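Local coordinates for protein probable exosome complex exonuclease 2 (Pyrococcus abyssi, PDB 2PO1) that probably serves as a non-catalytic, RNase PH-like subunit of the exosome, helping to structure the Rrp41 active site for RNA degradation, at residues Val43-Ile46 / Gly51-Leu54; Val64-Ser69 / Ile161-Asn166; Arg111-Gly116 / Asp154-Ala159; Ile224-Asp229 / Met251-Thr256. All blocks are in the same frame, centred on the assembly; numbering follows the deposited sequence.

Interaction 1. Residues Val43-Ile46 / Gly51-Leu54; sequences VGVI and GSAL
Ser52 OG accepts a nearly straight hydrogen bond from Ile46 N (2.9 Å, 166°) in the loop that follows strand 39-43. A chi1 of 58° tucks the hydroxyl between its own backbone N and carbonyl carbon, pointing it into that loop. A water hydrogen-bonded to Ser52 OG at 2.6 Å also donates to Ile46 O, so Ile46 is tied to this serine directly through its N-H and, by way of the water, through its C=O. The backbone adds to the grip: Ser52 O receives Gly44 N at 2.8 Å, and Val43 CA makes a 3.3 Å CA-H...O contact with the same oxygen. Beside these bonds Val43 and Ala53 form an antiparallel non-hydrogen-bonded pair, Val43 CG2 lying 3.6 Å from Ala53 CB, and Ala162 of helix 152-166 packs on both side chains. Further out, Asn166 OD1 bonds to Ser52 N, and backbone bonds from Ala53 to Val64 fix the serine's strand to its neighbour. With an alanine at Ser52, Ile46 N and the water would probably lose their common hydroxyl partner, and the loop could shift. One serine, through its hydroxyl and its backbone carbonyl, thus pins the loop leaving an outer strand of the five-stranded sheet.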
loop_
_atom_site.group_PDB
_atom_site.type_symbol
_atom_site.label_atom_id
_atom_site.label_comp_id
_atom_site.label_asym_id
_atom_site.label_seq_id
_atom_site.Cartn_x
_atom_site.Cartn_y
_atom_site.Cartn_z
ATOM N N VAL C 43 25.555 12.536 -21.181
ATOM C CA VAL C 43 25.142 13.275 -19.995
ATOM C C VAL C 43 24.268 14.459 -20.400
ATOM O O VAL C 43 24.369 14.954 -21.509
ATOM C CB VAL C 43 26.446 13.573 -19.222
ATOM C CG1 VAL C 43 26.718 15.002 -19.025
ATOM C CG2 VAL C 43 26.508 12.765 -17.981
ATOM N N GLY C 44 23.306 14.832 -19.576
ATOM C CA GLY C 44 22.505 16.016 -19.873
ATOM C C GLY C 44 21.427 15.801 -20.902
ATOM O O GLY C 44 20.958 16.739 -21.528
ATOM N N VAL C 45 21.005 14.551 -21.035
ATOM C CA VAL C 45 20.031 14.140 -22.046
ATOM C C VAL C 45 18.582 14.527 -21.661
ATOM O O VAL C 45 17.740 14.669 -22.534
ATOM C CB VAL C 45 20.122 12.599 -22.314
ATOM C CG1 VAL C 45 21.470 12.230 -22.826
ATOM C CG2 VAL C 45 19.849 11.812 -21.053
ATOM N N ILE C 46 18.286 14.643 -20.361
ATOM C CA ILE C 46 16.961 15.096 -19.913
ATOM C C ILE C 46 17.128 16.559 -19.458
ATOM O O ILE C 46 17.510 16.843 -18.308
ATOM C CB ILE C 46 16.346 14.249 -18.756
ATOM C CG1 ILE C 46 16.285 12.750 -19.115
ATOM C CG2 ILE C 46 14.982 14.774 -18.418
ATOM C CD1 ILE C 46 15.540 12.447 -20.437
ATOM N N GLY C 51 20.384 17.359 -13.686
ATOM C CA GLY C 51 21.445 16.571 -14.291
ATOM C C GLY C 51 20.862 15.288 -14.796
ATOM O O GLY C 51 19.800 14.857 -14.348
ATOM N N SER C 52 21.572 14.651 -15.698
ATOM C CA SER C 52 21.117 13.371 -16.226
ATOM C C SER C 52 22.230 12.627 -16.914
ATOM O O SER C 52 23.240 13.214 -17.273
ATOM C CB SER C 52 19.910 13.557 -17.141
ATOM O OG SER C 52 20.194 14.407 -18.206
ATOM N N ALA C 53 22.097 11.314 -17.064
ATOM C CA ALA C 53 23.127 10.585 -17.781
ATOM C C ALA C 53 22.378 9.385 -18.314
ATOM O O ALA C 53 21.544 8.745 -17.602
ATOM C CB ALA C 53 24.289 10.121 -16.820
ATOM N N LEU C 54 22.583 9.144 -19.591
ATOM C CA LEU C 54 22.163 7.884 -20.206
ATOM C C LEU C 54 23.450 7.051 -20.285
ATOM O O LEU C 54 24.434 7.514 -20.897
ATOM C CB LEU C 54 21.611 8.145 -21.611
ATOM C CG LEU C 54 21.153 6.872 -22.318
ATOM C CD1 LEU C 54 19.963 6.213 -21.632
ATOM C CD2 LEU C 54 20.752 7.216 -23.651
HETATM O O HOH W 1 19.975 16.836 -17.410
#

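Interaction 2. Residues Val64-Ser69 / Ile161-Asn166; sequences VGIKTS and IAALLN
Ile66 and Val64 of the central strand 60-71 grip Ala163 of helix 152-166, the strand-on-helix layer of the alpha/beta fold that RNase PH proteins share with the S5 clan. The short axes run 7.8 Å apart with a signed crossing angle of -41°, their chain directions diverging only moderately. Packing is tightest round the methyl of Ala163: its CB lies 3.6 Å from Ile66 CG1 and 3.7 Å from Val64 CG1, a small bump set between two branched side chains on the same face of the strand. Val64 reaches it because CG1 stands opposite the backbone N (chi1 171°). The four touching residues are all buried and wholly apolar here, with no hydrogen bond between strand and helix. The strand's far face is fastened differently: Lys67 NZ makes hydrogen bonds to the backbone of another protein chain.

Towards the C-terminal end of both segments the contact opens. The strand draws away from the helix, and Thr68 CG2 stays 6.9 Å from Leu164 CD2, the threonine side chain turning instead to Val139 of strand 135-147. Asn166, partly exposed, spends its OD1 on Ser52 N of the neighbouring strand, while Leu165 lies against Ile268 and Val272 of helix 247-275. Leu164 completes the tight part. Its CB does not point straight at the strand, but its tip swings back, and the side chain crosses that of Ile66 at about a right angle, with Leu164 CD2 3.7 Å from Ile66 CD1.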
loop_
_atom_site.group_PDB
_atom_site.type_symbol
_atom_site.label_atom_id
_atom_site.label_comp_id
_atom_site.label_asym_id
_atom_site.label_seq_id
_atom_site.Cartn_x
_atom_site.Cartn_y
_atom_site.Cartn_z
ATOM N N VAL C 64 19.651 8.128 -15.686
ATOM C CA VAL C 64 19.513 8.698 -14.357
ATOM C C VAL C 64 19.247 10.148 -14.498
ATOM O O VAL C 64 19.862 10.854 -15.343
ATOM C CB VAL C 64 20.824 8.501 -13.500
ATOM C CG1 VAL C 64 20.769 9.306 -12.167
ATOM C CG2 VAL C 64 20.970 7.097 -13.244
ATOM N N GLY C 65 18.282 10.606 -13.720
ATOM C CA GLY C 65 17.956 12.037 -13.701
ATOM C C GLY C 65 18.256 12.537 -12.306
ATOM O O GLY C 65 18.062 11.800 -11.332
ATOM N N ILE C 66 18.786 13.764 -12.208
ATOM C CA ILE C 66 19.014 14.412 -10.922
ATOM C C ILE C 66 18.058 15.534 -10.844
ATOM O O ILE C 66 17.969 16.329 -11.762
ATOM C CB ILE C 66 20.457 14.991 -10.795
ATOM C CG1 ILE C 66 21.512 13.897 -11.033
ATOM C CG2 ILE C 66 20.623 15.705 -9.474
ATOM C CD1 ILE C 66 21.576 12.759 -10.025
ATOM N N LYS C 67 17.239 15.545 -9.805
ATOM C CA LYS C 67 16.397 16.702 -9.573
ATOM C C LYS C 67 16.670 17.138 -8.186
ATOM O O LYS C 67 16.731 16.299 -7.297
ATOM C CB LYS C 67 14.916 16.324 -9.579
ATOM C CG LYS C 67 14.436 15.641 -10.785
ATOM C CD LYS C 67 14.273 16.650 -11.845
ATOM C CE LYS C 67 12.915 17.294 -11.626
ATOM N NZ LYS C 67 12.823 18.329 -12.629
ATOM N N THR C 68 16.778 18.447 -7.991
ATOM C CA THR C 68 17.047 19.003 -6.685
ATOM C C THR C 68 15.948 19.968 -6.283
ATOM O O THR C 68 15.301 20.572 -7.121
ATOM C CB THR C 68 18.335 19.750 -6.731
ATOM O OG1 THR C 68 18.143 20.881 -7.575
ATOM C CG2 THR C 68 19.402 18.861 -7.322
ATOM N N SER C 69 15.683 20.068 -4.990
ATOM C CA SER C 69 14.891 21.165 -4.516
ATOM C C SER C 69 15.464 21.589 -3.185
ATOM O O SER C 69 16.527 21.122 -2.757
ATOM C CB SER C 69 13.447 20.709 -4.361
ATOM O OG SER C 69 13.468 19.555 -3.565
ATOM N N ILE C 161 26.752 8.812 -10.993
ATOM C CA ILE C 161 27.783 9.773 -10.752
ATOM C C ILE C 161 27.948 10.687 -11.971
ATOM O O ILE C 161 28.295 11.879 -11.831
ATOM C CB ILE C 161 29.136 9.127 -10.305
ATOM C CG1 ILE C 161 30.078 10.217 -9.761
ATOM C CG2 ILE C 161 29.742 8.341 -11.404
ATOM C CD1 ILE C 161 29.545 10.730 -8.358
ATOM N N ALA C 162 27.712 10.154 -13.157
ATOM C CA ALA C 162 27.842 11.015 -14.335
ATOM C C ALA C 162 26.723 12.048 -14.310
ATOM O O ALA C 162 26.915 13.189 -14.711
ATOM C CB ALA C 162 27.831 10.184 -15.648
ATOM N N ALA C 163 25.538 11.674 -13.830
ATOM C CA ALA C 163 24.416 12.615 -13.831
ATOM C C ALA C 163 24.711 13.711 -12.776
ATOM O O ALA C 163 24.516 14.906 -13.010
ATOM C CB ALA C 163 23.122 11.881 -13.536
ATOM N N LEU C 164 25.269 13.312 -11.630
ATOM C CA LEU C 164 25.623 14.273 -10.551
ATOM C C LEU C 164 26.699 15.256 -11.014
ATOM O O LEU C 164 26.656 16.477 -10.723
ATOM C CB LEU C 164 26.091 13.463 -9.342
ATOM C CG LEU C 164 24.964 12.823 -8.568
ATOM C CD1 LEU C 164 25.612 11.896 -7.604
ATOM C CD2 LEU C 164 24.246 13.924 -7.785
ATOM N N LEU C 165 27.666 14.737 -11.759
ATOM C CA LEU C 165 28.690 15.587 -12.352
ATOM C C LEU C 165 28.083 16.506 -13.378
ATOM O O LEU C 165 28.526 17.596 -13.530
ATOM C CB LEU C 165 29.788 14.778 -13.017
ATOM C CG LEU C 165 30.677 14.051 -12.001
ATOM C CD1 LEU C 165 31.390 12.916 -12.723
ATOM C CD2 LEU C 165 31.629 15.036 -11.302
ATOM N N ASN C 166 27.048 16.043 -14.068
ATOM C CA ASN C 166 26.345 16.856 -15.067
ATOM C C ASN C 166 25.403 17.905 -14.488
ATOM O O ASN C 166 24.935 18.814 -15.203
ATOM C CB ASN C 166 25.491 15.919 -15.930
ATOM C CG ASN C 166 24.698 16.646 -16.964
ATOM O OD1 ASN C 166 23.516 16.551 -16.980
ATOM N ND2 ASN C 166 25.372 17.373 -17.852
#

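Interaction 3. Residues Arg111-Gly116 / Asp154-Ala159; sequences RVIDRG and DAIGIA. With nucleotides of chain A.
Ile113 turns CG1 away from its carbonyl carbon (chi1 -74°) and Ile156 sets CG2 opposite its backbone N; the two side chains cross at about a right angle, Ile113 CG1 lying 3.8 Å from Ile156 CG2. The same branch of Ile113 runs on to CD1, which rests 3.6 Å from Gly157 CA. A beta carbon on Gly157 would fall into the space taken by that methyl, consistent with the close approach of helices 104-118 and 152-166, 5.5 Å between Ile113 CA and Gly157 CA. The other side of helix 104-118 faces RNA. There Arg111, its chain bent at chi3 (42°), brings its guanidinium to two successive phosphates. Arg111 NH1 bonds to OP2 of A9 of chain A at 3.0 Å and, weakly, to OP1 of A8 of the same RNA chain at 2.8 Å, while Arg111 NH2 adds weak bonds to both OP1 and OP2 of that A9. This OP2 lies at the guanidinium edge in its plane, and Arg111 NE is salt-bridged to an acidic side chain of another protein chain, which steadies the group. A methionine in place of Arg111 would probably leave both phosphates without this positive mate and the acidic neighbour without its partner. Apolar helix packing behind a phosphate-binding arginine, at a boundary between subunits, is consistent with the RNA path of archaeal exosome rings, where Rrp42 probably helps to structure the Rrp41 active site.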
loop_
_atom_site.group_PDB
_atom_site.type_symbol
_atom_site.label_atom_id
_atom_site.label_comp_id
_atom_site.label_asym_id
_atom_site.label_seq_id
_atom_site.Cartn_x
_atom_site.Cartn_y
_atom_site.Cartn_z
ATOM N N ARG C 111 20.614 1.120 -2.937
ATOM C CA ARG C 111 21.313 1.316 -1.704
ATOM C C ARG C 111 22.795 1.178 -1.900
ATOM O O ARG C 111 23.548 1.932 -1.362
ATOM C CB ARG C 111 20.730 0.346 -0.661
ATOM C CG ARG C 111 19.368 0.765 -0.311
ATOM C CD ARG C 111 18.744 -0.124 0.731
ATOM N NE ARG C 111 19.691 -0.469 1.811
ATOM C CZ ARG C 111 19.819 0.234 2.932
ATOM N NH1 ARG C 111 19.090 1.357 3.156
ATOM N NH2 ARG C 111 20.663 -0.194 3.853
ATOM N N VAL C 112 23.224 0.241 -2.727
ATOM C CA VAL C 112 24.645 0.023 -2.912
ATOM C C VAL C 112 25.217 1.214 -3.667
ATOM O O VAL C 112 26.320 1.616 -3.412
ATOM C CB VAL C 112 24.881 -1.213 -3.746
ATOM C CG1 VAL C 112 26.305 -1.289 -4.228
ATOM C CG2 VAL C 112 24.444 -2.443 -3.001
ATOM N N ILE C 113 24.450 1.771 -4.608
ATOM C CA ILE C 113 24.951 2.850 -5.409
ATOM C C ILE C 113 24.923 4.101 -4.523
ATOM O O ILE C 113 25.795 4.943 -4.577
ATOM C CB ILE C 113 24.048 3.076 -6.710
ATOM C CG1 ILE C 113 24.279 1.984 -7.749
ATOM C CG2 ILE C 113 24.376 4.395 -7.405
ATOM C CD1 ILE C 113 25.795 1.555 -7.906
ATOM N N ASP C 114 23.889 4.231 -3.706
ATOM C CA ASP C 114 23.817 5.358 -2.824
ATOM C C ASP C 114 25.026 5.317 -1.912
ATOM O O ASP C 114 25.651 6.346 -1.658
ATOM C CB ASP C 114 22.569 5.218 -1.980
ATOM C CG ASP C 114 22.381 6.367 -1.040
ATOM O OD1 ASP C 114 21.559 7.259 -1.351
ATOM O OD2 ASP C 114 23.019 6.321 0.030
ATOM N N ARG C 115 25.323 4.130 -1.400
ATOM C CA ARG C 115 26.392 3.999 -0.437
ATOM C C ARG C 115 27.672 4.413 -1.063
ATOM O O ARG C 115 28.449 5.125 -0.426
ATOM C CB ARG C 115 26.500 2.593 0.106
ATOM C CG ARG C 115 25.367 2.382 1.055
ATOM C CD ARG C 115 25.706 1.267 1.987
ATOM N NE ARG C 115 25.893 0.014 1.293
ATOM C CZ ARG C 115 24.928 -0.884 1.108
ATOM N NH1 ARG C 115 25.219 -2.004 0.494
ATOM N NH2 ARG C 115 23.680 -0.667 1.536
ATOM N N GLY C 116 27.862 4.020 -2.320
ATOM C CA GLY C 116 29.130 4.325 -3.042
ATOM C C GLY C 116 29.358 5.818 -3.079
ATOM O O GLY C 116 30.479 6.287 -2.978
ATOM N N ASP C 154 26.631 -1.564 -12.170
ATOM C CA ASP C 154 27.663 -0.651 -12.650
ATOM C C ASP C 154 27.053 0.385 -13.545
ATOM O O ASP C 154 27.403 1.545 -13.504
ATOM C CB ASP C 154 28.749 -1.375 -13.413
ATOM C CG ASP C 154 29.497 -2.368 -12.565
ATOM O OD1 ASP C 154 29.080 -2.565 -11.434
ATOM O OD2 ASP C 154 30.525 -2.963 -13.025
ATOM N N ALA C 155 26.131 -0.040 -14.374
ATOM C CA ALA C 155 25.504 0.905 -15.305
ATOM C C ALA C 155 24.810 1.988 -14.488
ATOM O O ALA C 155 24.917 3.146 -14.826
ATOM C CB ALA C 155 24.527 0.181 -16.190
ATOM N N ILE C 156 24.124 1.603 -13.384
ATOM C CA ILE C 156 23.409 2.566 -12.573
ATOM C C ILE C 156 24.393 3.456 -11.823
ATOM O O ILE C 156 24.199 4.652 -11.747
ATOM C CB ILE C 156 22.418 1.902 -11.553
ATOM C CG1 ILE C 156 21.241 1.233 -12.269
ATOM C CG2 ILE C 156 21.944 2.966 -10.578
ATOM C CD1 ILE C 156 20.602 0.218 -11.456
ATOM N N GLY C 157 25.508 2.922 -11.303
ATOM C CA GLY C 157 26.432 3.791 -10.592
ATOM C C GLY C 157 27.157 4.767 -11.517
ATOM O O GLY C 157 27.439 5.907 -11.146
ATOM N N ILE C 158 27.501 4.298 -12.702
ATOM C CA ILE C 158 28.181 5.140 -13.710
ATOM C C ILE C 158 27.233 6.250 -14.072
ATOM O O ILE C 158 27.566 7.423 -13.966
ATOM C CB ILE C 158 28.522 4.358 -14.939
ATOM C CG1 ILE C 158 29.695 3.441 -14.636
ATOM C CG2 ILE C 158 28.960 5.251 -16.095
ATOM C CD1 ILE C 158 29.803 2.319 -15.653
ATOM N N ALA C 159 26.013 5.885 -14.432
ATOM C CA ALA C 159 24.992 6.900 -14.748
ATOM C C ALA C 159 24.771 7.867 -13.597
ATOM O O ALA C 159 24.563 9.038 -13.840
ATOM C CB ALA C 159 23.696 6.248 -15.126
ATOM P P A A 8 17.443 4.125 2.720
ATOM O OP1 A A 8 17.633 3.179 1.572
ATOM O OP2 A A 8 16.384 3.792 3.721
ATOM O "O5'" A A 8 18.816 4.486 3.497
ATOM C "C5'" A A 8 20.044 4.902 2.830
ATOM C "C4'" A A 8 21.120 5.419 3.783
ATOM O "O4'" A A 8 20.716 6.701 4.307
ATOM C "C3'" A A 8 21.422 4.661 5.073
ATOM O "O3'" A A 8 22.198 3.483 4.905
ATOM C "C2'" A A 8 22.182 5.719 5.864
ATOM O "O2'" A A 8 23.467 6.046 5.343
ATOM C "C1'" A A 8 21.189 6.849 5.627
ATOM N N9 A A 8 20.007 6.861 6.507
ATOM C C8 A A 8 18.714 6.470 6.209
ATOM N N7 A A 8 17.853 6.616 7.187
ATOM C C5 A A 8 18.643 7.140 8.198
ATOM C C6 A A 8 18.335 7.530 9.510
ATOM N N6 A A 8 17.090 7.432 9.985
ATOM N N1 A A 8 19.341 8.020 10.288
ATOM C C2 A A 8 20.586 8.118 9.779
ATOM N N3 A A 8 21.001 7.795 8.551
ATOM C C4 A A 8 19.971 7.306 7.809
ATOM P P A A 9 21.820 2.173 5.733
ATOM O OP1 A A 9 22.760 1.158 5.203
ATOM O OP2 A A 9 20.330 1.990 5.770
ATOM O "O5'" A A 9 22.257 2.529 7.226
ATOM C "C5'" A A 9 23.649 2.714 7.535
ATOM C "C4'" A A 9 23.761 2.969 9.017
ATOM O "O4'" A A 9 22.978 4.149 9.290
ATOM C "C3'" A A 9 23.114 1.903 9.887
ATOM O "O3'" A A 9 24.007 0.830 10.115
ATOM C "C2'" A A 9 22.806 2.666 11.161
ATOM O "O2'" A A 9 23.947 2.853 11.983
ATOM C "C1'" A A 9 22.335 3.978 10.548
ATOM N N9 A A 9 20.885 4.055 10.394
ATOM C C8 A A 9 20.120 3.705 9.306
ATOM N N7 A A 9 18.831 3.895 9.498
ATOM C C5 A A 9 18.755 4.415 10.788
ATOM C C6 A A 9 17.675 4.835 11.599
ATOM N N6 A A 9 16.398 4.791 11.205
ATOM N N1 A A 9 17.948 5.296 12.845
ATOM C C2 A A 9 19.230 5.334 13.256
ATOM N N3 A A 9 20.325 4.965 12.581
ATOM C C4 A A 9 20.014 4.513 11.354
#

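Interaction 4. Residues Ile224-Asp229 / Met251-Thr256; sequences ITITTD and MYAVET
Ala253 CB is a small knob between two isoleucines of strand 222-228: Ile224 CG2 and Ile226 CG1 each lie 4.0 Å from that methyl, two residues apart on the same face of the strand. Ile226 in turn fits against the helix between Ala253 and Val254. Its CG1 rides over the backbone of Ala253, 3.8 Å from Ala253 O, while Ile226 CG2 touches Val254 CA at 4.0 Å. Beyond CG1, Ile226 CD1 meets Val254 CG2 at 4.1 Å, the two side chains crossing at about a right angle. With chi1 at -43°, CG1 of Ile226 stands opposite the carbonyl carbon and CG2 opposite the backbone N, and the two branches spread over Ala253 and Val254. Ala257, a turn on, and Val237 of the next strand also touch Ile226.

These pieces belong to 3' exoribonuclease domain 2, where helix 247-275 lies across the four-stranded antiparallel sheet of strands 197-204, 207-210, 222-228 and 234-240. The short axes are 8.3 Å apart and cross at -40°, close enough for an alanine's methyl to reach the isoleucine branches. Phe201 of strand 197-204 packs on Ala253 and Thr256, and an aromatic side chain of another protein chain packs on Val254. On the helix itself, Thr256 OG1 donates to Tyr252 O at 2.6 Å, from the face of the carbonyl plane opposite to that approached by Thr256 N, and stands over one face of the Tyr252 ring, offset toward its rim.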
loop_
_atom_site.group_PDB
_atom_site.type_symbol
_atom_site.label_atom_id
_atom_site.label_comp_id
_atom_site.label_asym_id
_atom_site.label_seq_id
_atom_site.Cartn_x
_atom_site.Cartn_y
_atom_site.Cartn_z
ATOM N N ILE C 224 29.976 -9.839 -7.140
ATOM C CA ILE C 224 30.535 -8.955 -6.141
ATOM C C ILE C 224 30.775 -7.646 -6.810
ATOM O O ILE C 224 31.221 -7.596 -7.958
ATOM C CB ILE C 224 31.894 -9.522 -5.468
ATOM C CG1 ILE C 224 32.297 -8.627 -4.282
ATOM C CG2 ILE C 224 32.999 -9.630 -6.484
ATOM C CD1 ILE C 224 33.318 -9.233 -3.343
ATOM N N THR C 225 30.400 -6.582 -6.107
ATOM C CA THR C 225 30.577 -5.240 -6.628
ATOM C C THR C 225 31.509 -4.535 -5.691
ATOM O O THR C 225 31.337 -4.627 -4.474
ATOM C CB THR C 225 29.252 -4.483 -6.653
ATOM O OG1 THR C 225 28.407 -5.024 -7.678
ATOM C CG2 THR C 225 29.504 -3.021 -6.905
ATOM N N ILE C 226 32.554 -3.941 -6.273
ATOM C CA ILE C 226 33.509 -3.078 -5.583
ATOM C C ILE C 226 33.405 -1.677 -6.157
ATOM O O ILE C 226 33.645 -1.478 -7.343
ATOM C CB ILE C 226 35.009 -3.518 -5.853
ATOM C CG1 ILE C 226 35.176 -5.048 -5.779
ATOM C CG2 ILE C 226 35.934 -2.786 -4.936
ATOM C CD1 ILE C 226 34.811 -5.616 -4.388
ATOM N N THR C 227 33.101 -0.704 -5.315
ATOM C CA THR C 227 33.008 0.659 -5.736
ATOM C C THR C 227 34.152 1.465 -5.175
ATOM O O THR C 227 34.379 1.467 -3.966
ATOM C CB THR C 227 31.691 1.274 -5.203
ATOM O OG1 THR C 227 30.615 0.488 -5.670
ATOM C CG2 THR C 227 31.540 2.722 -5.662
ATOM N N THR C 228 34.889 2.135 -6.050
ATOM C CA THR C 228 36.097 2.795 -5.658
ATOM C C THR C 228 36.116 4.181 -6.273
ATOM O O THR C 228 35.502 4.392 -7.322
ATOM C CB THR C 228 37.348 2.014 -6.109
ATOM O OG1 THR C 228 37.354 1.936 -7.527
ATOM C CG2 THR C 228 37.315 0.618 -5.542
ATOM N N ASP C 229 36.838 5.110 -5.635
ATOM C CA ASP C 229 37.021 6.458 -6.212
ATOM C C ASP C 229 38.448 6.699 -6.685
ATOM O O ASP C 229 39.293 5.805 -6.547
ATOM C CB ASP C 229 36.574 7.574 -5.249
ATOM C CG ASP C 229 37.353 7.590 -3.964
ATOM O OD1 ASP C 229 36.745 8.016 -2.959
ATOM O OD2 ASP C 229 38.561 7.210 -3.919
ATOM N N MET C 251 40.140 -9.968 -3.060
ATOM C CA MET C 251 41.348 -9.197 -3.262
ATOM C C MET C 251 41.574 -8.890 -4.756
ATOM O O MET C 251 41.798 -7.759 -5.139
ATOM C CB MET C 251 42.531 -9.978 -2.708
ATOM C CG MET C 251 42.465 -10.240 -1.205
ATOM S SD MET C 251 43.787 -11.326 -0.512
ATOM C CE MET C 251 45.310 -10.630 -1.176
ATOM N N TYR C 252 41.494 -9.917 -5.590
ATOM C CA TYR C 252 41.521 -9.758 -7.039
ATOM C C TYR C 252 40.461 -8.778 -7.522
ATOM O O TYR C 252 40.736 -7.916 -8.353
ATOM C CB TYR C 252 41.287 -11.136 -7.726
ATOM C CG TYR C 252 40.968 -10.987 -9.195
ATOM C CD1 TYR C 252 39.641 -10.959 -9.628
ATOM C CD2 TYR C 252 41.990 -10.795 -10.141
ATOM C CE1 TYR C 252 39.335 -10.784 -10.913
ATOM C CE2 TYR C 252 41.690 -10.646 -11.466
ATOM C CZ TYR C 252 40.347 -10.617 -11.839
ATOM O OH TYR C 252 39.961 -10.449 -13.136
ATOM N N ALA C 253 39.225 -8.932 -7.026
ATOM C CA ALA C 253 38.138 -8.098 -7.459
ATOM C C ALA C 253 38.464 -6.630 -7.088
ATOM O O ALA C 253 38.238 -5.706 -7.880
ATOM C CB ALA C 253 36.837 -8.537 -6.748
ATOM N N VAL C 254 38.995 -6.420 -5.877
ATOM C CA VAL C 254 39.203 -5.051 -5.388
ATOM C C VAL C 254 40.212 -4.399 -6.305
ATOM O O VAL C 254 40.010 -3.303 -6.863
ATOM C CB VAL C 254 39.765 -5.039 -3.948
ATOM C CG1 VAL C 254 40.187 -3.650 -3.617
ATOM C CG2 VAL C 254 38.686 -5.484 -2.943
ATOM N N GLU C 255 41.288 -5.124 -6.512
ATOM C CA GLU C 255 42.355 -4.598 -7.296
ATOM C C GLU C 255 41.946 -4.306 -8.747
ATOM O O GLU C 255 42.211 -3.238 -9.284
ATOM C CB GLU C 255 43.531 -5.550 -7.159
ATOM C CG GLU C 255 44.549 -5.321 -8.108
ATOM C CD GLU C 255 45.875 -5.736 -7.553
ATOM O OE1 GLU C 255 45.899 -6.286 -6.423
ATOM O OE2 GLU C 255 46.884 -5.491 -8.255
ATOM N N THR C 256 41.274 -5.257 -9.369
ATOM C CA THR C 256 40.796 -5.121 -10.723
ATOM C C THR C 256 39.744 -4.046 -10.863
ATOM O O THR C 256 39.732 -3.378 -11.859
ATOM C CB THR C 256 40.182 -6.446 -11.162
ATOM O OG1 THR C 256 41.148 -7.441 -10.924
ATOM C CG2 THR C 256 39.819 -6.427 -12.628
#

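How the interactions relate
Interactions 1, 2 and 3 lie in domain 1 of the 3' exoribonuclease family and interaction 4 in domain 2, following the order of the chain, with interaction 3 nested in the loop closed by interaction 2. Interactions 1 and 2, centres about 7 Å apart, share one sheet, whose strands 51-57 and 60-71 are neighbours; interactions 2 and 3, centres about 12 Å apart, share helix 152-166. Interaction 4 touches interaction 3 through Gly116 and Thr227, about 14 Å between centres, but its centre is about 26 Å from that of interaction 1. Helix 152-166 thus joins the sheet to helix 104-118, which faces the RNA and in turn touches strand 222-228 of domain 2.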